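Local coordinates for protein sensor-type histidine kinase prrB (Mycobacterium tuberculosis, PDB 1YSR) that transfers phosphate from ATP to a protein histidine, here represented by its ATP-binding domain, and probably signals through the PrrB/PrrA two-component system, at residues A[8-11]-A[12-16]; A[49-52]-A[53-57]; A[87-91]-A[92-96]. One frame throughout, in Å; residues are numbered along the deposited sequence.

Interaction 1. Residues A[8-11]-A[12-16]; sequences VDIT and DLLDR
The carboxylate of D9 bends over the first turn of helix 10-24 and presents a face to it: D12 N reaches D9 OD1 at 2.9 Å from above the carboxylate plane, 67° out of it. This is the N-cap bond, and D9 can make it because its CG stands anti to the backbone N (chi1 179°). The same carboxylate lies against the methylene of D12, with D9 CG 3.5 Å from D12 CB. The two carboxylates belong to side chains that cross nearly at right angles, and their planes are turned 51° apart. One face of the R16 guanidinium is covered off-centre by L13 CA, 3.5 Å above the plane, while water 1 sits at its edge, 2.7 Å from R16 NH1. That water donates in turn to D9 O, which also accepts the first helical bond from L13 N at 3.0 Å. R16 also forms a salt bridge to D12, though NH1 and OD2 are modelled too close for its details to be trusted. On the buried side, V8 CG1 meets L13 CD1 at 3.9 Å, and I10 CG2 packs against L14 CD1. T11 turns its hydroxyl elsewhere, to P36 O and C38 N. Here strand 6-9 passes directly into the helix. D9 caps an amide that the helix cannot satisfy from within. The helix N terminus would probably favour ionised carboxylates; the like charges of D9 and D12 would work partly against this, and nearby R16 may ease it.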
loop_
_atom_site.group_PDB
_atom_site.type_symbol
_atom_site.label_atom_id
_atom_site.label_comp_id
_atom_site.label_asym_id
_atom_site.label_seq_id
_atom_site.Cartn_x
_atom_site.Cartn_y
_atom_site.Cartn_z
ATOM N N VAL A 8 5.780 1.973 2.975
ATOM C CA VAL A 8 4.875 2.218 1.858
ATOM C C VAL A 8 5.657 2.774 0.696
ATOM O O VAL A 8 6.276 3.790 0.808
ATOM C CB VAL A 8 3.785 3.261 2.213
ATOM C CG1 VAL A 8 2.820 3.308 1.075
ATOM C CG2 VAL A 8 3.009 2.850 3.467
ATOM N N ASP A 9 5.601 2.100 -0.448
ATOM C CA ASP A 9 6.192 2.661 -1.669
ATOM C C ASP A 9 5.186 3.630 -2.245
ATOM O O ASP A 9 4.214 3.197 -2.843
ATOM C CB ASP A 9 6.478 1.535 -2.675
ATOM C CG ASP A 9 7.083 2.053 -3.989
ATOM O OD1 ASP A 9 6.918 3.249 -4.347
ATOM O OD2 ASP A 9 7.656 1.216 -4.711
ATOM N N ILE A 10 5.394 4.914 -1.986
ATOM C CA ILE A 10 4.432 5.964 -2.367
ATOM C C ILE A 10 4.262 6.008 -3.870
ATOM O O ILE A 10 3.156 6.267 -4.445
ATOM C CB ILE A 10 4.961 7.382 -1.882
ATOM C CG1 ILE A 10 4.917 7.467 -0.354
ATOM C CG2 ILE A 10 4.155 8.511 -2.509
ATOM C CD1 ILE A 10 3.505 7.108 0.253
ATOM N N THR A 11 5.394 5.778 -4.544
ATOM C CA THR A 11 5.419 5.819 -5.984
ATOM C C THR A 11 4.548 4.728 -6.606
ATOM O O THR A 11 3.726 5.010 -7.507
ATOM C CB THR A 11 6.905 5.800 -6.461
ATOM O OG1 THR A 11 7.611 6.852 -5.782
ATOM C CG2 THR A 11 6.949 6.028 -7.948
ATOM N N ASP A 12 4.664 3.495 -6.121
ATOM C CA ASP A 12 3.834 2.402 -6.587
ATOM C C ASP A 12 2.376 2.645 -6.224
ATOM O O ASP A 12 1.479 2.322 -7.000
ATOM C CB ASP A 12 4.328 1.075 -5.944
ATOM C CG ASP A 12 3.571 -0.155 -6.439
ATOM O OD1 ASP A 12 3.586 -0.434 -7.646
ATOM O OD2 ASP A 12 2.932 -0.827 -5.617
ATOM N N LEU A 13 2.129 3.174 -5.010
ATOM C CA LEU A 13 0.779 3.521 -4.585
ATOM C C LEU A 13 0.119 4.450 -5.620
ATOM O O LEU A 13 -1.028 4.251 -6.015
ATOM C CB LEU A 13 0.841 4.201 -3.185
ATOM C CG LEU A 13 -0.537 4.433 -2.494
ATOM C CD1 LEU A 13 -0.333 4.461 -0.977
ATOM C CD2 LEU A 13 -1.057 5.816 -2.899
ATOM N N LEU A 14 0.824 5.496 -5.996
ATOM C CA LEU A 14 0.309 6.433 -7.025
ATOM C C LEU A 14 0.030 5.727 -8.364
ATOM O O LEU A 14 -0.966 6.006 -9.040
ATOM C CB LEU A 14 1.261 7.623 -7.194
ATOM C CG LEU A 14 1.409 8.562 -5.960
ATOM C CD1 LEU A 14 2.441 9.703 -6.209
ATOM C CD2 LEU A 14 0.069 9.175 -5.591
ATOM N N ASP A 15 0.966 4.876 -8.770
ATOM C CA ASP A 15 0.867 4.152 -10.060
ATOM C C ASP A 15 -0.413 3.321 -10.019
ATOM O O ASP A 15 -1.187 3.372 -10.946
ATOM C CB ASP A 15 2.095 3.292 -10.308
ATOM C CG ASP A 15 2.287 2.919 -11.799
ATOM O OD1 ASP A 15 1.623 3.509 -12.695
ATOM O OD2 ASP A 15 3.135 2.046 -12.035
ATOM N N ARG A 16 -0.654 2.583 -8.927
ATOM C CA ARG A 16 -1.884 1.791 -8.818
ATOM C C ARG A 16 -3.095 2.656 -8.725
ATOM O O ARG A 16 -4.124 2.320 -9.274
ATOM C CB ARG A 16 -1.918 0.818 -7.613
ATOM C CG ARG A 16 -0.754 -0.177 -7.517
ATOM C CD ARG A 16 -0.924 -1.100 -6.254
ATOM N NE ARG A 16 -1.150 -0.406 -4.970
ATOM C CZ ARG A 16 -0.208 -0.078 -4.068
ATOM N NH1 ARG A 16 1.074 -0.340 -4.264
ATOM N NH2 ARG A 16 -0.560 0.536 -2.944
HETATM O O HOH W 1 2.702 0.772 -2.492
#

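Interaction 2. Residues A[49-52]-A[53-57]; sequences LAVD and NAIAN
V51 and I55, one turn apart in helix 44-61, meet through V51 CG1 and I55 CD1 at 4.0 Å, their side chains set at an oblique angle. I55 CG1 lies anti to its own carbonyl carbon (chi1 -60°), which brings it alongside V51 O, 3.3 Å away. The same oxygen takes I55 N in a nearly straight bond (173°), while the side chain only lies against it. Regular helical bonds run beside it, from N53 N to L49 O at 2.7 Å and from A56 N to D52 O. Further along, N53 O is gripped twice by N57: the backbone N and the side-chain ND2, at 2.9 and 2.8 Å, approach from opposite faces of the carbonyl plane. The ND2 bond and a second one, from G115 N to N57 OD1, together fix the rotation of the N57 amide. N53 instead sends its ND2 to S102 OG, and D52 OD1 pairs with R48 NE. Outside this shell, A17 and A21 of helix 10-24 cover the V51 and I55 face, whereas L118 and V119 of helix 117-125 pack on N53; the second subunit places P149 on L49 and I39 on D52. By sequence, the asparagine-bearing turns correspond to the N box of the histidine-kinase ATPase domain, the Bergerat fold, whose asparagines in relatives help bind magnesium and nucleotide.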
loop_
_atom_site.group_PDB
_atom_site.type_symbol
_atom_site.label_atom_id
_atom_site.label_comp_id
_atom_site.label_asym_id
_atom_site.label_seq_id
_atom_site.Cartn_x
_atom_site.Cartn_y
_atom_site.Cartn_z
ATOM N N LEU A 49 -6.417 6.189 0.279
ATOM C CA LEU A 49 -7.701 6.859 0.353
ATOM C C LEU A 49 -7.614 8.398 0.083
ATOM O O LEU A 49 -8.518 8.977 -0.601
ATOM C CB LEU A 49 -8.285 6.631 1.738
ATOM C CG LEU A 49 -9.620 7.292 2.093
ATOM C CD1 LEU A 49 -10.726 6.766 1.263
ATOM C CD2 LEU A 49 -9.847 7.075 3.619
ATOM N N ALA A 50 -6.579 9.026 0.636
ATOM C CA ALA A 50 -6.323 10.488 0.453
ATOM C C ALA A 50 -6.194 10.752 -1.057
ATOM O O ALA A 50 -6.829 11.694 -1.611
ATOM C CB ALA A 50 -5.072 10.884 1.201
ATOM N N VAL A 51 -5.392 9.929 -1.714
ATOM C CA VAL A 51 -5.184 10.056 -3.184
ATOM C C VAL A 51 -6.470 9.824 -3.944
ATOM O O VAL A 51 -6.817 10.580 -4.846
ATOM C CB VAL A 51 -4.031 9.148 -3.662
ATOM C CG1 VAL A 51 -3.924 9.205 -5.160
ATOM C CG2 VAL A 51 -2.690 9.614 -3.046
ATOM N N ASP A 52 -7.197 8.747 -3.592
ATOM C CA ASP A 52 -8.493 8.463 -4.171
ATOM C C ASP A 52 -9.433 9.640 -4.029
ATOM O O ASP A 52 -10.114 9.982 -4.993
ATOM C CB ASP A 52 -9.163 7.217 -3.500
ATOM C CG ASP A 52 -8.483 5.894 -3.853
ATOM O OD1 ASP A 52 -7.652 5.871 -4.770
ATOM O OD2 ASP A 52 -8.787 4.837 -3.194
ATOM N N ASN A 53 -9.485 10.238 -2.835
ATOM C CA ASN A 53 -10.384 11.325 -2.565
ATOM C C ASN A 53 -10.013 12.556 -3.446
ATOM O O ASN A 53 -10.897 13.282 -3.940
ATOM C CB ASN A 53 -10.306 11.685 -1.081
ATOM C CG ASN A 53 -11.382 12.675 -0.652
ATOM O OD1 ASN A 53 -11.083 13.727 -0.100
ATOM N ND2 ASN A 53 -12.655 12.316 -0.856
ATOM N N ALA A 54 -8.710 12.812 -3.557
ATOM C CA ALA A 54 -8.196 13.954 -4.351
ATOM C C ALA A 54 -8.591 13.760 -5.824
ATOM O O ALA A 54 -9.095 14.699 -6.470
ATOM C CB ALA A 54 -6.710 14.046 -4.203
ATOM N N ILE A 55 -8.394 12.546 -6.368
ATOM C CA ILE A 55 -8.879 12.275 -7.749
ATOM C C ILE A 55 -10.377 12.438 -7.901
ATOM O O ILE A 55 -10.843 13.035 -8.845
ATOM C CB ILE A 55 -8.441 10.906 -8.191
ATOM C CG1 ILE A 55 -6.899 10.815 -8.182
ATOM C CG2 ILE A 55 -8.996 10.566 -9.566
ATOM C CD1 ILE A 55 -6.332 9.358 -8.374
ATOM N N ALA A 56 -11.151 11.950 -6.923
ATOM C CA ALA A 56 -12.573 12.049 -7.018
ATOM C C ALA A 56 -13.069 13.476 -6.973
ATOM O O ALA A 56 -13.972 13.866 -7.723
ATOM C CB ALA A 56 -13.239 11.167 -5.924
ATOM N N ASN A 57 -12.448 14.302 -6.158
ATOM C CA ASN A 57 -12.825 15.667 -6.090
ATOM C C ASN A 57 -12.471 16.382 -7.378
ATOM O O ASN A 57 -13.213 17.226 -7.834
ATOM C CB ASN A 57 -12.172 16.309 -4.878
ATOM C CG ASN A 57 -13.008 16.104 -3.633
ATOM O OD1 ASN A 57 -14.016 16.742 -3.509
ATOM N ND2 ASN A 57 -12.680 15.095 -2.810
#

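Interaction 3. Residues A[87-91]-A[92-96]; sequences SGVPE and GERQV
E93 N donates to P90 O at 2.8 Å, with an N-H...O angle of 159°, and closes a type I beta turn across E91 and G92. The donor stands above the P90 carbonyl plane, 43° out of it. By sequence, S87 and G88 end the Asp-x-Gly-x-Gly motif (G1 box) of histidine kinases, which in relatives borders the nucleotide pocket; the turn just after it leads into helix 94-98. S87 OG reaches back to G62 O, tying the start of the segment to the region just past helix 44-61. After the turn, the E93 side chain runs out beside the proline ring: its OE1 sits 3.2 Å from P90 CD and 3.5 Å from P90 CG, a contact of a carboxylate oxygen with ring methylenes. V89 forms the buried part, resting its CG1 4.0 Å from E93 CB and equally close to R94 CG, and it also packs on L132 of strand 129-134. R94 extends back across E91 with its chain straight from CG to NE, and its NH2 is bound by N134 OD1. The carboxylate of E91 does not pair with it, OE2 and NH1 being 4.7 Å apart. What covers one guanidinium face, toward its rim, is the backbone carbon E91 CA, 3.8 Å from R94 NE.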
loop_
_atom_site.group_PDB
_atom_site.type_symbol
_atom_site.label_atom_id
_atom_site.label_comp_id
_atom_site.label_asym_id
_atom_site.label_seq_id
_atom_site.Cartn_x
_atom_site.Cartn_y
_atom_site.Cartn_z
ATOM N N SER A 87 -11.607 23.121 -12.943
ATOM C CA SER A 87 -11.983 24.470 -12.502
ATOM C C SER A 87 -11.027 25.096 -11.498
ATOM O O SER A 87 -10.841 26.329 -11.437
ATOM C CB SER A 87 -13.371 24.398 -11.818
ATOM O OG SER A 87 -14.361 23.847 -12.638
ATOM N N GLY A 88 -10.390 24.261 -10.698
ATOM C CA GLY A 88 -9.505 24.821 -9.718
ATOM C C GLY A 88 -10.264 25.242 -8.453
ATOM O O GLY A 88 -11.485 25.081 -8.325
ATOM N N VAL A 89 -9.492 25.728 -7.497
ATOM C CA VAL A 89 -10.052 26.203 -6.237
ATOM C C VAL A 89 -9.499 27.624 -6.137
ATOM O O VAL A 89 -8.287 27.811 -6.104
ATOM C CB VAL A 89 -9.524 25.390 -5.014
ATOM C CG1 VAL A 89 -10.013 25.994 -3.685
ATOM C CG2 VAL A 89 -10.005 23.960 -5.121
ATOM N N PRO A 90 -10.398 28.615 -6.101
ATOM C CA PRO A 90 -9.832 29.998 -5.957
ATOM C C PRO A 90 -8.926 30.180 -4.714
ATOM O O PRO A 90 -9.181 29.586 -3.646
ATOM C CB PRO A 90 -11.098 30.878 -5.884
ATOM C CG PRO A 90 -12.211 30.104 -6.516
ATOM C CD PRO A 90 -11.876 28.604 -6.194
ATOM N N GLU A 91 -7.872 30.969 -4.828
ATOM C CA GLU A 91 -6.935 31.194 -3.699
ATOM C C GLU A 91 -7.594 31.456 -2.331
ATOM O O GLU A 91 -7.116 30.972 -1.282
ATOM C CB GLU A 91 -6.021 32.370 -4.027
ATOM C CG GLU A 91 -4.750 32.415 -3.194
ATOM C CD GLU A 91 -3.878 33.630 -3.514
ATOM O OE1 GLU A 91 -4.341 34.531 -4.283
ATOM O OE2 GLU A 91 -2.730 33.694 -2.985
ATOM N N GLY A 92 -8.686 32.227 -2.332
ATOM C CA GLY A 92 -9.407 32.540 -1.091
ATOM C C GLY A 92 -10.260 31.435 -0.514
ATOM O O GLY A 92 -10.841 31.610 0.581
ATOM N N GLU A 93 -10.331 30.284 -1.208
ATOM C CA GLU A 93 -11.275 29.212 -0.824
ATOM C C GLU A 93 -10.617 27.901 -0.301
ATOM O O GLU A 93 -11.310 26.942 0.075
ATOM C CB GLU A 93 -12.230 28.889 -1.967
ATOM C CG GLU A 93 -13.194 30.023 -2.239
ATOM C CD GLU A 93 -14.178 29.790 -3.372
ATOM O OE1 GLU A 93 -14.199 28.677 -3.953
ATOM O OE2 GLU A 93 -14.998 30.711 -3.658
ATOM N N ARG A 94 -9.312 27.899 -0.264
ATOM C CA ARG A 94 -8.576 26.658 0.024
ATOM C C ARG A 94 -8.858 26.097 1.422
ATOM O O ARG A 94 -9.188 24.897 1.593
ATOM C CB ARG A 94 -7.105 26.924 -0.186
ATOM C CG ARG A 94 -6.807 27.159 -1.634
ATOM C CD ARG A 94 -5.490 27.692 -1.792
ATOM N NE ARG A 94 -5.132 27.904 -3.212
ATOM C CZ ARG A 94 -3.999 28.509 -3.604
ATOM N NH1 ARG A 94 -3.140 28.988 -2.699
ATOM N NH2 ARG A 94 -3.710 28.659 -4.899
ATOM N N GLN A 95 -8.806 26.969 2.418
ATOM C CA GLN A 95 -9.083 26.528 3.794
ATOM C C GLN A 95 -10.491 25.927 3.961
ATOM O O GLN A 95 -10.654 24.857 4.540
ATOM C CB GLN A 95 -8.833 27.684 4.753
ATOM C CG GLN A 95 -9.078 27.329 6.252
ATOM C CD GLN A 95 -8.835 28.515 7.161
ATOM O OE1 GLN A 95 -8.789 29.648 6.687
ATOM N NE2 GLN A 95 -8.635 28.257 8.476
ATOM N N VAL A 96 -11.520 26.576 3.445
ATOM C CA VAL A 96 -12.868 26.039 3.577
ATOM C C VAL A 96 -12.964 24.677 2.908
ATOM O O VAL A 96 -13.674 23.772 3.370
ATOM C CB VAL A 96 -13.927 27.027 3.025
ATOM C CG1 VAL A 96 -15.313 26.349 2.836
ATOM C CG2 VAL A 96 -14.046 28.207 3.984
#

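Following the chain from the N terminus, the three contacts come in series; none nests in or crosses another, and each is local. Interaction 1 starts helix 10-24 where strand 6-9 ends. Interaction 2 lies within helix 44-61, and here the first two meet: L14 CD2 touches V51 CG2 at 3.8 Å, and L13 CD2 also packs on V51 CG2, so the two helices pack side by side. Interaction 3 closes the turn between strand 77-84 and helix 94-98. It lies across the chain's centre from interaction 1, about 27 Å away between centres, and approaches interaction 2 to about 8 Å between nearest atoms without touching it.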